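Hypothetical membrane protein (Corynebacterium glutamicum, PDB 6JS9) binds heme through its N-terminal HtaA domain, the part present here, and probably passes it along the heme uptake machinery of this bacterium. Local coordinates at residues V72-H77 / T87-I92; V104-A109 / I125-V130; L131-L136 / D154-G159; A48-T53 / E67-V72. One frame throughout, in Å; residues are numbered along the deposited sequence.

Interaction 1. Residues V72-H77 / T87-I92; sequences VHFLGH and TTMSDI. With HEM (protoporphyrin IX containing Fe), chain C.
V72 and T87 bury the most surface here, F74 only slightly less, on the two arms of an antiparallel beta hairpin, strands 63-79 and 82-97, whose far end reaches the heme. V72 and M89 form one hydrogen-bonded pair, closed by V72 N to M89 O and by M89 N to V72 O, the latter 2.8 Å and almost straight at 177°. F74 and T87 form the next, with F74 N 2.7 Å from T87 O. Between them H73 and T88 make the non-hydrogen-bonded pair, their side chains on the other face of the sheet.

V72, F74, T87 and M89 share the inward face. The F74 ring carries V72 CG1 over one of its faces, and the methyl of M89 approaches its rim, CE 4.1 Å from F74 CE2. M89 reaches that far because its chain runs extended through chi1 and chi2 and bends only at chi3 (-52°), which swings CE back toward the ring. F21 meets the same ring edge-to-face, so the hairpin is tied to the helix that also carries Y24, the axial ligand of the iron.

On the opposite face H73 CD2 lies 3.0 Å from T88 OG1, while the carbonyl of T87 sits in plane at the imidazole edge; H73 NE2 is hydrogen-bonded to D86. Farther along, H77 lays its ring over one pyrrole of the heme and is hydrogen-bonded through NE2 to the hydroxyl of Y24 and through ND1 to that of Y117. The same H77 NE2 lies 3.2 Å from heme NC.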
loop_
_atom_site.group_PDB
_atom_site.type_symbol
_atom_site.label_atom_id
_atom_site.label_comp_id
_atom_site.label_asym_id
_atom_site.label_seq_id
_atom_site.Cartn_x
_atom_site.Cartn_y
_atom_site.Cartn_z
ATOM N N VAL A 72 6.585 -4.340 -1.501
ATOM C CA VAL A 72 7.490 -3.190 -1.451
ATOM C C VAL A 72 8.348 -3.329 -0.210
ATOM O O VAL A 72 7.811 -3.516 0.887
ATOM C CB VAL A 72 6.743 -1.844 -1.391
ATOM C CG1 VAL A 72 7.717 -0.694 -1.606
ATOM C CG2 VAL A 72 5.594 -1.804 -2.401
ATOM N N HIS A 73 9.669 -3.214 -0.370
ATOM C CA HIS A 73 10.609 -3.355 0.740
ATOM C C HIS A 73 11.383 -2.051 0.932
ATOM O O HIS A 73 12.228 -1.703 0.101
ATOM C CB HIS A 73 11.566 -4.520 0.499
ATOM C CG HIS A 73 12.461 -4.806 1.663
ATOM N ND1 HIS A 73 13.605 -5.566 1.558
ATOM C CD2 HIS A 73 12.378 -4.432 2.962
ATOM C CE1 HIS A 73 14.188 -5.647 2.742
ATOM N NE2 HIS A 73 13.459 -4.972 3.613
ATOM N N PHE A 74 11.107 -1.345 2.036
ATOM C CA PHE A 74 11.801 -0.110 2.381
ATOM C C PHE A 74 12.963 -0.397 3.331
ATOM O O PHE A 74 12.791 -1.067 4.355
ATOM C CB PHE A 74 10.857 0.892 3.056
ATOM C CG PHE A 74 9.635 1.231 2.256
ATOM C CD1 PHE A 74 9.706 2.139 1.207
ATOM C CD2 PHE A 74 8.413 0.667 2.568
ATOM C CE1 PHE A 74 8.565 2.456 0.462
ATOM C CE2 PHE A 74 7.265 0.991 1.843
ATOM C CZ PHE A 74 7.347 1.895 0.795
ATOM N N LEU A 75 14.132 0.150 3.009
ATOM C CA LEU A 75 15.313 0.067 3.856
ATOM C C LEU A 75 15.803 1.476 4.132
ATOM O O LEU A 75 15.841 2.309 3.223
ATOM C CB LEU A 75 16.443 -0.733 3.193
ATOM C CG LEU A 75 16.302 -2.247 3.063
ATOM C CD1 LEU A 75 17.446 -2.826 2.242
ATOM C CD2 LEU A 75 16.220 -2.924 4.441
ATOM N N GLY A 76 16.179 1.743 5.381
ATOM C CA GLY A 76 16.793 3.016 5.708
ATOM C C GLY A 76 17.638 2.923 6.959
ATOM O O GLY A 76 17.504 1.989 7.757
ATOM N N HIS A 77 18.533 3.902 7.113
ATOM C CA HIS A 77 19.290 4.097 8.353
ATOM C C HIS A 77 20.193 2.894 8.650
ATOM O O HIS A 77 20.027 2.164 9.628
ATOM C CB HIS A 77 18.333 4.378 9.519
ATOM C CG HIS A 77 17.628 5.691 9.405
ATOM N ND1 HIS A 77 18.300 6.893 9.385
ATOM C CD2 HIS A 77 16.313 5.992 9.306
ATOM C CE1 HIS A 77 17.426 7.878 9.263
ATOM N NE2 HIS A 77 16.215 7.357 9.216
ATOM N N THR A 87 11.115 -2.091 6.594
ATOM C CA THR A 87 9.678 -2.309 6.468
ATOM C C THR A 87 9.368 -2.964 5.134
ATOM O O THR A 87 9.776 -2.464 4.079
ATOM C CB THR A 87 8.887 -1.008 6.562
ATOM O OG1 THR A 87 9.129 -0.393 7.828
ATOM C CG2 THR A 87 7.374 -1.281 6.392
ATOM N N THR A 88 8.634 -4.071 5.190
ATOM C CA THR A 88 8.177 -4.792 4.012
ATOM C C THR A 88 6.655 -4.804 3.988
ATOM O O THR A 88 6.012 -5.205 4.969
ATOM C CB THR A 88 8.713 -6.226 3.992
ATOM O OG1 THR A 88 10.139 -6.196 3.905
ATOM C CG2 THR A 88 8.151 -6.993 2.783
ATOM N N MET A 89 6.092 -4.356 2.873
ATOM C CA MET A 89 4.657 -4.285 2.666
ATOM C C MET A 89 4.276 -5.308 1.611
ATOM O O MET A 89 4.847 -5.297 0.515
ATOM C CB MET A 89 4.285 -2.877 2.222
ATOM C CG MET A 89 2.857 -2.672 1.864
ATOM S SD MET A 89 2.653 -0.956 1.376
ATOM C CE MET A 89 3.400 -0.144 2.786
ATOM N N SER A 90 3.335 -6.199 1.941
ATOM C CA SER A 90 2.895 -7.243 1.010
ATOM C C SER A 90 1.409 -7.531 1.208
ATOM O O SER A 90 0.745 -6.930 2.059
ATOM C CB SER A 90 3.702 -8.528 1.191
ATOM O OG SER A 90 3.409 -9.128 2.439
ATOM N N ASP A 91 0.898 -8.478 0.413
ATOM C CA ASP A 91 -0.506 -8.897 0.441
ATOM C C ASP A 91 -1.432 -7.683 0.391
ATOM O O ASP A 91 -2.304 -7.485 1.240
ATOM C CB ASP A 91 -0.793 -9.773 1.660
ATOM C CG ASP A 91 -0.029 -11.083 1.627
ATOM O OD1 ASP A 91 -0.295 -11.925 0.730
ATOM O OD2 ASP A 91 0.861 -11.252 2.491
ATOM N N ILE A 92 -1.198 -6.843 -0.610
ATOM C CA ILE A 92 -1.983 -5.633 -0.799
ATOM C C ILE A 92 -3.375 -6.017 -1.289
ATOM O O ILE A 92 -3.522 -6.843 -2.202
ATOM C CB ILE A 92 -1.255 -4.698 -1.781
ATOM C CG1 ILE A 92 0.049 -4.198 -1.137
ATOM C CG2 ILE A 92 -2.150 -3.550 -2.241
ATOM C CD1 ILE A 92 1.270 -4.396 -1.996
HETATM C CHA HEM C . 11.176 11.255 8.930
HETATM C CHB HEM C . 9.805 6.652 9.668
HETATM C CHC HEM C . 13.956 5.668 12.012
HETATM C CHD HEM C . 15.117 10.374 11.672
HETATM C C1A HEM C . 10.442 10.083 8.897
HETATM C C2A HEM C . 9.175 9.878 8.225
HETATM C C3A HEM C . 8.786 8.613 8.414
HETATM C C4A HEM C . 9.805 7.960 9.223
HETATM C CMA HEM C . 7.475 7.988 7.863
HETATM C CAA HEM C . 8.440 10.958 7.419
HETATM C CBA HEM C . 9.160 11.168 6.088
HETATM C CGA HEM C . 8.359 12.134 5.261
HETATM O O1A HEM C . 7.414 11.680 4.554
HETATM O O2A HEM C . 8.671 13.353 5.329
HETATM C C1B HEM C . 10.796 5.998 10.371
HETATM C C2B HEM C . 10.728 4.611 10.808
HETATM C C3B HEM C . 11.877 4.325 11.460
HETATM C C4B HEM C . 12.706 5.528 11.444
HETATM C CMB HEM C . 9.501 3.696 10.519
HETATM C CAB HEM C . 12.370 3.009 12.130
HETATM C CBB HEM C . 11.678 1.862 12.172
HETATM C C1C HEM C . 14.645 6.863 12.150
HETATM C C2C HEM C . 15.936 7.043 12.783
HETATM C C3C HEM C . 16.260 8.346 12.689
HETATM C C4C HEM C . 15.187 9.027 11.981
HETATM C CMC HEM C . 16.713 5.878 13.427
HETATM C CAC HEM C . 17.528 9.079 13.206
HETATM C CBC HEM C . 18.506 8.483 13.884
HETATM C C1D HEM C . 14.176 11.027 10.890
HETATM C C2D HEM C . 14.201 12.428 10.482
HETATM C C3D HEM C . 13.110 12.668 9.727
HETATM C C4D HEM C . 12.357 11.435 9.628
HETATM C CMD HEM C . 15.296 13.462 10.844
HETATM C CAD HEM C . 12.698 13.993 9.039
HETATM C CBD HEM C . 13.382 13.961 7.667
HETATM C CGD HEM C . 13.066 15.180 6.831
HETATM O O1D HEM C . 13.839 15.434 5.877
HETATM O O2D HEM C . 12.066 15.902 7.102
HETATM N NA HEM C . 10.792 8.888 9.486
HETATM N NB HEM C . 12.015 6.519 10.784
HETATM N NC HEM C . 14.237 8.086 11.661
HETATM N ND HEM C . 13.033 10.466 10.338
HETATM FE FE HEM C . 12.662 8.419 10.297
#

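Interaction 2. Residues V104-A109 / I125-V130; sequences VVDLVA and ISDDIV
A G1 beta bulge interrupts the antiparallel pairing of strand 100-110 with strands 123-127 and 129-136, between which the chain turns a corner at D128: D128, whose phi is positive, and I129 both face V105. Regular pairing resumes on each side of it. L107 and S126 exchange two bonds, L107 N to S126 O and S126 N to L107 O, both 2.8 Å. V105 and I129 form the other hydrogen-bonded pair, with I129 N 2.9 Å from V105 O.

The amide of D128, displaced by the bulge, is taken up by a side chain. D106 OD1 accepts from D128 N at 2.9 Å, met on the anti side of the carboxylate and 30° out of its plane. The torsions of D106 bring this about: CG stands anti to the carbonyl carbon (chi1 -72°), and chi2 near zero leaves OD1 facing the bulge.

Apolar contacts flank the acids on the same face. V108 and I125 lie side by side, with CD1 of I125 3.7 Å from V108 CG2; at the other end V104 CG2 and V130 CG2 touch more loosely.

Three carboxylates of the two segments gather around the corner, and D91 brings a further one near D106. D106 OD2 comes within 3.6 Å of D127 OD1, their planes 34° apart, and D106 OD1 lies 3.8 Å from D128 OD1. A water donates both to D127 OD1 and to L107 O, and K93 makes a long, weak ion pair with D128. So much negative charge at the protein surface would probably raise the proton affinity of these acids, an effect that the amide, water and lysine may partly offset.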
loop_
_atom_site.group_PDB
_atom_site.type_symbol
_atom_site.label_atom_id
_atom_site.label_comp_id
_atom_site.label_asym_id
_atom_site.label_seq_id
_atom_site.Cartn_x
_atom_site.Cartn_y
_atom_site.Cartn_z
ATOM N N VAL A 104 -5.498 -2.371 2.273
ATOM C CA VAL A 104 -5.107 -3.287 3.341
ATOM C C VAL A 104 -3.801 -3.961 2.950
ATOM O O VAL A 104 -3.623 -4.353 1.792
ATOM C CB VAL A 104 -6.215 -4.319 3.592
ATOM C CG1 VAL A 104 -5.841 -5.253 4.736
ATOM C CG2 VAL A 104 -7.508 -3.589 3.893
ATOM N N VAL A 105 -2.876 -4.074 3.909
ATOM C CA VAL A 105 -1.560 -4.655 3.667
ATOM C C VAL A 105 -1.172 -5.551 4.835
ATOM O O VAL A 105 -1.707 -5.450 5.945
ATOM C CB VAL A 105 -0.451 -3.591 3.460
ATOM C CG1 VAL A 105 -0.784 -2.659 2.296
ATOM C CG2 VAL A 105 -0.221 -2.820 4.730
ATOM N N ASP A 106 -0.233 -6.447 4.559
ATOM C CA ASP A 106 0.530 -7.116 5.595
ATOM C C ASP A 106 1.853 -6.376 5.724
ATOM O O ASP A 106 2.460 -5.990 4.720
ATOM C CB ASP A 106 0.783 -8.591 5.257
ATOM C CG ASP A 106 -0.465 -9.469 5.378
ATOM O OD1 ASP A 106 -1.550 -8.980 5.768
ATOM O OD2 ASP A 106 -0.352 -10.679 5.085
ATOM N N LEU A 107 2.290 -6.162 6.957
ATOM C CA LEU A 107 3.518 -5.435 7.226
ATOM C C LEU A 107 4.449 -6.306 8.047
ATOM O O LEU A 107 4.020 -6.975 8.993
ATOM C CB LEU A 107 3.250 -4.122 7.989
ATOM C CG LEU A 107 2.733 -2.926 7.192
ATOM C CD1 LEU A 107 2.625 -1.740 8.109
ATOM C CD2 LEU A 107 3.652 -2.606 6.032
ATOM N N VAL A 108 5.724 -6.291 7.681
ATOM C CA VAL A 108 6.794 -6.823 8.510
ATOM C C VAL A 108 7.794 -5.685 8.670
ATOM O O VAL A 108 8.444 -5.285 7.695
ATOM C CB VAL A 108 7.450 -8.060 7.886
ATOM C CG1 VAL A 108 8.623 -8.514 8.729
ATOM C CG2 VAL A 108 6.407 -9.178 7.725
ATOM N N ALA A 109 7.897 -5.142 9.880
ATOM C CA ALA A 109 8.554 -3.857 10.049
ATOM C C ALA A 109 9.245 -3.784 11.398
ATOM O O ALA A 109 8.664 -4.161 12.422
ATOM C CB ALA A 109 7.548 -2.704 9.926
ATOM N N ILE A 125 5.273 -8.241 13.141
ATOM C CA ILE A 125 4.381 -8.740 12.103
ATOM C C ILE A 125 3.003 -8.129 12.327
ATOM O O ILE A 125 2.374 -8.353 13.367
ATOM C CB ILE A 125 4.302 -10.274 12.110
ATOM C CG1 ILE A 125 5.681 -10.907 12.264
ATOM C CG2 ILE A 125 3.622 -10.760 10.827
ATOM C CD1 ILE A 125 6.625 -10.585 11.151
ATOM N N SER A 126 2.523 -7.371 11.351
ATOM C CA SER A 126 1.201 -6.756 11.416
ATOM C C SER A 126 0.429 -7.221 10.184
ATOM O O SER A 126 0.607 -6.680 9.088
ATOM C CB SER A 126 1.308 -5.232 11.483
ATOM O OG SER A 126 2.088 -4.826 12.589
ATOM N N ASP A 127 -0.410 -8.233 10.357
ATOM C CA ASP A 127 -1.218 -8.745 9.265
ATOM C C ASP A 127 -2.514 -7.959 9.161
ATOM O O ASP A 127 -3.067 -7.512 10.171
ATOM C CB ASP A 127 -1.543 -10.226 9.467
ATOM C CG ASP A 127 -0.349 -11.135 9.222
ATOM O OD1 ASP A 127 0.614 -10.714 8.542
ATOM O OD2 ASP A 127 -0.391 -12.288 9.701
ATOM N N ASP A 128 -2.994 -7.796 7.923
ATOM C CA ASP A 128 -4.336 -7.270 7.640
ATOM C C ASP A 128 -4.549 -5.886 8.257
ATOM O O ASP A 128 -5.581 -5.601 8.868
ATOM C CB ASP A 128 -5.414 -8.244 8.122
ATOM C CG ASP A 128 -5.222 -9.639 7.574
ATOM O OD1 ASP A 128 -5.191 -9.795 6.326
ATOM O OD2 ASP A 128 -5.084 -10.568 8.404
ATOM N N ILE A 129 -3.560 -5.023 8.099
ATOM C CA ILE A 129 -3.633 -3.670 8.635
ATOM C C ILE A 129 -4.314 -2.796 7.603
ATOM O O ILE A 129 -3.903 -2.772 6.436
ATOM C CB ILE A 129 -2.227 -3.127 8.962
ATOM C CG1 ILE A 129 -1.533 -4.026 9.984
ATOM C CG2 ILE A 129 -2.298 -1.697 9.488
ATOM C CD1 ILE A 129 -2.239 -4.124 11.335
ATOM N N VAL A 130 -5.346 -2.063 8.015
ATOM C CA VAL A 130 -5.905 -1.049 7.124
ATOM C C VAL A 130 -4.953 0.144 7.135
ATOM O O VAL A 130 -4.894 0.905 8.104
ATOM C CB VAL A 130 -7.327 -0.632 7.514
ATOM C CG1 VAL A 130 -7.809 0.446 6.567
ATOM C CG2 VAL A 130 -8.283 -1.826 7.458
HETATM O O HOH W 1 2.908 -9.733 7.895
#

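Interaction 3. Residues L131-L136 / D154-G159; sequences LADVSL and DLTAAG
L131 and L155 meet obliquely, methyl against methyl, where the beta hairpin of strands 129-136 and 146-155 gives way to helix 157-162. Their CD1 atoms are 3.9 Å apart. L131 projects away from the partner segment at its base, but with CG anti to the backbone N (chi1 -177°) its branch turns back, and CD1 also rests on G159 CA at 3.7 Å. L155 CD1 packs against the carbonyl oxygen of L131 as well, and its side chain touches Y167, so this end of the hairpin lies behind a heme-binding residue and probably helps to place it.

The strand pairing is short. D133 and D154 form a hydrogen-bonded pair, D133 N to D154 O and D154 N to D133 O, both at 2.8 Å. A132 and L155 are the neighbouring non-hydrogen-bonded pair, with A132 CB directed to the same face as L155. On the other side, toward strand 100-110, L131 and A132 both face L103 in a classic beta bulge.

T156 sits between the strand, which ends at L155, and helix 157-162. Its side chain points toward the 131-136 strand and crosses that of D133 at about a right angle, and CG2 lies alongside the L131-A132 peptide. Its amide reaches L131 O at 3.2 Å from well above the carbonyl plane, 45° out of it. The hydroxyl is set between the backbone N and the carbonyl carbon (chi1 69°) and is hydrogen-bonded to V130 O. As the N-cap of the helix, T156 OG1 also accepts from G159 N at 3.0 Å.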
loop_
_atom_site.group_PDB
_atom_site.type_symbol
_atom_site.label_atom_id
_atom_site.label_comp_id
_atom_site.label_asym_id
_atom_site.label_seq_id
_atom_site.Cartn_x
_atom_site.Cartn_y
_atom_site.Cartn_z
ATOM N N LEU A 131 -4.213 0.317 6.046
ATOM C CA LEU A 131 -3.192 1.349 5.978
ATOM C C LEU A 131 -3.762 2.714 5.596
ATOM O O LEU A 131 -3.265 3.744 6.058
ATOM C CB LEU A 131 -2.123 0.929 4.965
ATOM C CG LEU A 131 -0.920 1.848 4.784
ATOM C CD1 LEU A 131 -0.246 2.134 6.117
ATOM C CD2 LEU A 131 0.064 1.235 3.777
ATOM N N ALA A 132 -4.780 2.745 4.737
ATOM C CA ALA A 132 -5.309 4.001 4.220
ATOM C C ALA A 132 -6.778 3.837 3.861
ATOM O O ALA A 132 -7.210 2.768 3.420
ATOM C CB ALA A 132 -4.536 4.485 2.981
ATOM N N ASP A 133 -7.531 4.919 4.060
ATOM C CA ASP A 133 -8.880 5.073 3.532
ATOM C C ASP A 133 -8.810 5.825 2.209
ATOM O O ASP A 133 -8.042 6.784 2.068
ATOM C CB ASP A 133 -9.764 5.848 4.512
ATOM C CG ASP A 133 -10.169 5.030 5.732
ATOM O OD1 ASP A 133 -10.695 3.906 5.558
ATOM O OD2 ASP A 133 -9.980 5.527 6.865
ATOM N N VAL A 134 -9.612 5.390 1.239
ATOM C CA VAL A 134 -9.588 5.948 -0.110
ATOM C C VAL A 134 -10.941 6.574 -0.412
ATOM O O VAL A 134 -11.986 5.957 -0.169
ATOM C CB VAL A 134 -9.260 4.881 -1.170
ATOM C CG1 VAL A 134 -9.005 5.547 -2.528
ATOM C CG2 VAL A 134 -8.092 4.022 -0.728
ATOM N N SER A 135 -10.921 7.779 -0.968
ATOM C CA SER A 135 -12.118 8.433 -1.477
ATOM C C SER A 135 -12.030 8.378 -2.996
ATOM O O SER A 135 -11.278 9.136 -3.615
ATOM C CB SER A 135 -12.230 9.861 -0.955
ATOM O OG SER A 135 -12.145 9.875 0.461
ATOM N N LEU A 136 -12.785 7.459 -3.587
ATOM C CA LEU A 136 -12.703 7.204 -5.019
ATOM C C LEU A 136 -13.399 8.300 -5.814
ATOM O O LEU A 136 -14.445 8.808 -5.404
ATOM C CB LEU A 136 -13.334 5.852 -5.347
ATOM C CG LEU A 136 -12.599 4.646 -4.767
ATOM C CD1 LEU A 136 -13.479 3.415 -4.857
ATOM C CD2 LEU A 136 -11.292 4.421 -5.496
ATOM N N ASP A 154 -6.192 8.810 2.825
ATOM C CA ASP A 154 -5.899 9.249 4.186
ATOM C C ASP A 154 -5.271 8.101 4.961
ATOM O O ASP A 154 -5.796 6.981 4.953
ATOM C CB ASP A 154 -7.164 9.691 4.930
ATOM C CG ASP A 154 -7.717 10.994 4.420
ATOM O OD1 ASP A 154 -6.991 11.706 3.691
ATOM O OD2 ASP A 154 -8.885 11.304 4.749
ATOM N N LEU A 155 -4.188 8.402 5.673
ATOM C CA LEU A 155 -3.522 7.431 6.534
ATOM C C LEU A 155 -4.330 7.161 7.801
ATOM O O LEU A 155 -4.879 8.076 8.421
ATOM C CB LEU A 155 -2.127 7.956 6.906
ATOM C CG LEU A 155 -1.253 7.121 7.834
ATOM C CD1 LEU A 155 -0.804 5.858 7.117
ATOM C CD2 LEU A 155 -0.076 7.926 8.305
ATOM N N THR A 156 -4.387 5.893 8.200
ATOM C CA THR A 156 -5.112 5.511 9.402
ATOM C C THR A 156 -4.237 5.674 10.636
ATOM O O THR A 156 -3.013 5.823 10.556
ATOM C CB THR A 156 -5.585 4.064 9.337
ATOM O OG1 THR A 156 -4.437 3.208 9.405
ATOM C CG2 THR A 156 -6.392 3.798 8.040
ATOM N N ALA A 157 -4.889 5.613 11.798
ATOM C CA ALA A 157 -4.164 5.655 13.062
ATOM C C ALA A 157 -3.121 4.546 13.126
ATOM O O ALA A 157 -1.963 4.781 13.498
ATOM C CB ALA A 157 -5.150 5.548 14.229
ATOM N N ALA A 158 -3.509 3.328 12.741
ATOM C CA ALA A 158 -2.585 2.201 12.818
ATOM C C ALA A 158 -1.453 2.342 11.807
ATOM O O ALA A 158 -0.313 1.949 12.088
ATOM C CB ALA A 158 -3.346 0.885 12.617
ATOM N N GLY A 159 -1.747 2.886 10.620
ATOM C CA GLY A 159 -0.694 3.121 9.640
ATOM C C GLY A 159 0.320 4.139 10.125
ATOM O O GLY A 159 1.529 3.972 9.934
#

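Interaction 4. Residues A48-T53 / E67-V72; sequences AFTPRT and EFNGSV
Backbone bonds join the hairpin arms, strands 48-58 and 63-79, around P51, which pairs with F68 in a non-hydrogen-bonded position. N69 N gives T50 O a 2.7 Å bond on one side of this pair, and R52 N reaches E67 O at 2.8 Å on the other.

Apolar contact centres on F49, whose CZ meets V72 CG2 at 3.7 Å and whose CB packs on F68 CB.

Both rings also approach backbone atoms. The edge of the F49 ring faces the backbone at N69 and G70, with N69 O and G70 CA near the ring plane, while F49 O lies oblique to the F68 ring, 3.1 Å from F68 CD2.

The polar side chains centre on R52 and N69. R52, bent at chi3 (-103°), crosses N69 obliquely and gives NE to N69 OD1 at 3.1 Å; the oxygen lies in the guanidinium plane, yet the donor stands 48° out of the amide carbonyl plane. F68 O sits over one guanidinium face. The N69 amide nitrogen makes a weak bond to T50 OG1.

R52 pairs with E67 only at long range, as it does with D91, so its charge is probably shared diffusely among acids, and N69 supplies the more definite hold.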
loop_
_atom_site.group_PDB
_atom_site.type_symbol
_atom_site.label_atom_id
_atom_site.label_comp_id
_atom_site.label_asym_id
_atom_site.label_seq_id
_atom_site.Cartn_x
_atom_site.Cartn_y
_atom_site.Cartn_z
ATOM N N ALA A 48 2.928 -0.133 -9.396
ATOM C CA ALA A 48 1.826 -0.796 -10.089
ATOM C C ALA A 48 1.696 -2.242 -9.611
ATOM O O ALA A 48 2.642 -3.031 -9.738
ATOM C CB ALA A 48 2.046 -0.752 -11.600
ATOM N N PHE A 49 0.527 -2.584 -9.072
ATOM C CA PHE A 49 0.213 -3.927 -8.590
ATOM C C PHE A 49 -0.910 -4.531 -9.432
ATOM O O PHE A 49 -1.974 -3.920 -9.585
ATOM C CB PHE A 49 -0.205 -3.887 -7.118
ATOM C CG PHE A 49 0.779 -3.154 -6.225
ATOM C CD1 PHE A 49 1.862 -3.826 -5.652
ATOM C CD2 PHE A 49 0.627 -1.803 -5.970
ATOM C CE1 PHE A 49 2.777 -3.156 -4.825
ATOM C CE2 PHE A 49 1.548 -1.122 -5.137
ATOM C CZ PHE A 49 2.619 -1.807 -4.571
ATOM N N THR A 50 -0.676 -5.772 -9.976
ATOM C CA THR A 50 -1.668 -6.433 -10.814
ATOM C C THR A 50 -2.630 -7.270 -9.967
ATOM O O THR A 50 -2.237 -7.800 -8.925
ATOM C CB THR A 50 -0.982 -7.333 -11.839
ATOM O OG1 THR A 50 -0.275 -8.376 -11.157
ATOM C CG2 THR A 50 -0.017 -6.529 -12.681
ATOM N N PRO A 51 -3.894 -7.412 -10.396
ATOM C CA PRO A 51 -4.847 -8.239 -9.634
ATOM C C PRO A 51 -4.463 -9.713 -9.674
ATOM O O PRO A 51 -4.050 -10.241 -10.709
ATOM C CB PRO A 51 -6.189 -8.007 -10.347
ATOM C CG PRO A 51 -5.942 -6.935 -11.373
ATOM C CD PRO A 51 -4.479 -6.891 -11.646
ATOM N N ARG A 52 -4.624 -10.385 -8.541
ATOM C CA ARG A 52 -4.261 -11.794 -8.443
ATOM C C ARG A 52 -5.367 -12.693 -8.999
ATOM O O ARG A 52 -6.550 -12.484 -8.723
ATOM C CB ARG A 52 -3.984 -12.147 -6.984
ATOM C CG ARG A 52 -2.868 -13.130 -6.783
ATOM C CD ARG A 52 -2.653 -13.361 -5.312
ATOM N NE ARG A 52 -1.483 -12.659 -4.795
ATOM C CZ ARG A 52 -1.292 -12.423 -3.501
ATOM N NH1 ARG A 52 -2.207 -12.820 -2.628
ATOM N NH2 ARG A 52 -0.202 -11.788 -3.078
ATOM N N THR A 53 -4.978 -13.704 -9.779
ATOM C CA THR A 53 -5.954 -14.701 -10.212
ATOM C C THR A 53 -6.631 -15.296 -8.989
ATOM O O THR A 53 -5.987 -15.516 -7.958
ATOM C CB THR A 53 -5.295 -15.813 -11.019
ATOM O OG1 THR A 53 -4.621 -15.257 -12.148
ATOM C CG2 THR A 53 -6.346 -16.817 -11.504
ATOM N N GLU A 67 -7.492 -8.748 -4.361
ATOM C CA GLU A 67 -6.133 -9.002 -3.903
ATOM C C GLU A 67 -5.172 -8.797 -5.066
ATOM O O GLU A 67 -5.488 -9.140 -6.208
ATOM C CB GLU A 67 -6.008 -10.424 -3.361
ATOM C CG GLU A 67 -6.862 -10.688 -2.134
ATOM C CD GLU A 67 -6.711 -12.105 -1.627
ATOM O OE1 GLU A 67 -6.110 -12.940 -2.344
ATOM O OE2 GLU A 67 -7.185 -12.381 -0.506
ATOM N N PHE A 68 -3.995 -8.251 -4.767
ATOM C CA PHE A 68 -3.012 -7.867 -5.773
ATOM C C PHE A 68 -1.706 -8.629 -5.591
ATOM O O PHE A 68 -1.361 -9.047 -4.483
ATOM C CB PHE A 68 -2.722 -6.355 -5.705
ATOM C CG PHE A 68 -3.872 -5.507 -6.155
ATOM C CD1 PHE A 68 -4.867 -5.134 -5.262
ATOM C CD2 PHE A 68 -3.977 -5.106 -7.484
ATOM C CE1 PHE A 68 -5.954 -4.371 -5.674
ATOM C CE2 PHE A 68 -5.056 -4.335 -7.911
ATOM C CZ PHE A 68 -6.045 -3.966 -6.999
ATOM N N ASN A 69 -0.988 -8.815 -6.699
ATOM C CA ASN A 69 0.388 -9.281 -6.657
ATOM C C ASN A 69 1.319 -8.120 -6.366
ATOM O O ASN A 69 1.141 -7.022 -6.900
ATOM C CB ASN A 69 0.790 -9.906 -7.989
ATOM C CG ASN A 69 0.100 -11.219 -8.231
ATOM O OD1 ASN A 69 0.157 -12.124 -7.391
ATOM N ND2 ASN A 69 -0.573 -11.332 -9.370
ATOM N N GLY A 70 2.316 -8.367 -5.536
ATOM C CA GLY A 70 3.423 -7.441 -5.386
ATOM C C GLY A 70 3.799 -7.197 -3.940
ATOM O O GLY A 70 3.024 -7.429 -3.013
ATOM N N SER A 71 5.026 -6.708 -3.748
ATOM C CA SER A 71 5.500 -6.299 -2.428
ATOM C C SER A 71 6.428 -5.103 -2.587
ATOM O O SER A 71 6.980 -4.869 -3.665
ATOM C CB SER A 71 6.227 -7.438 -1.707
ATOM O OG SER A 71 7.397 -7.803 -2.424
ATOM N N VAL A 72 6.585 -4.340 -1.501
ATOM C CA VAL A 72 7.490 -3.190 -1.451
ATOM C C VAL A 72 8.348 -3.329 -0.210
ATOM O O VAL A 72 7.811 -3.516 0.887
ATOM C CB VAL A 72 6.743 -1.844 -1.391
ATOM C CG1 VAL A 72 7.717 -0.694 -1.606
ATOM C CG2 VAL A 72 5.594 -1.804 -2.401
#

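Overall arrangement
The four contacts follow one another along the chain in the order 4, 1, 2, 3, and all belong to one antiparallel sheet. Interactions 4 and 1 share strand 63-79 and V72, with centres about 14 Å apart. Strands 82-97 and 100-110 are neighbours, so interactions 1 and 2, whose centres are about 10 Å apart, are bonded directly, T88 N to V108 O and S90 O to D106 N. Interactions 2 and 3 share strand 129-136. M89 CE touches L131 CD2, bringing interactions 1 and 3 together within the fold although their centres are about 17 Å apart. Interaction 1 reaches the heme, interaction 3 backs Y167, and interaction 4 lies away from the site.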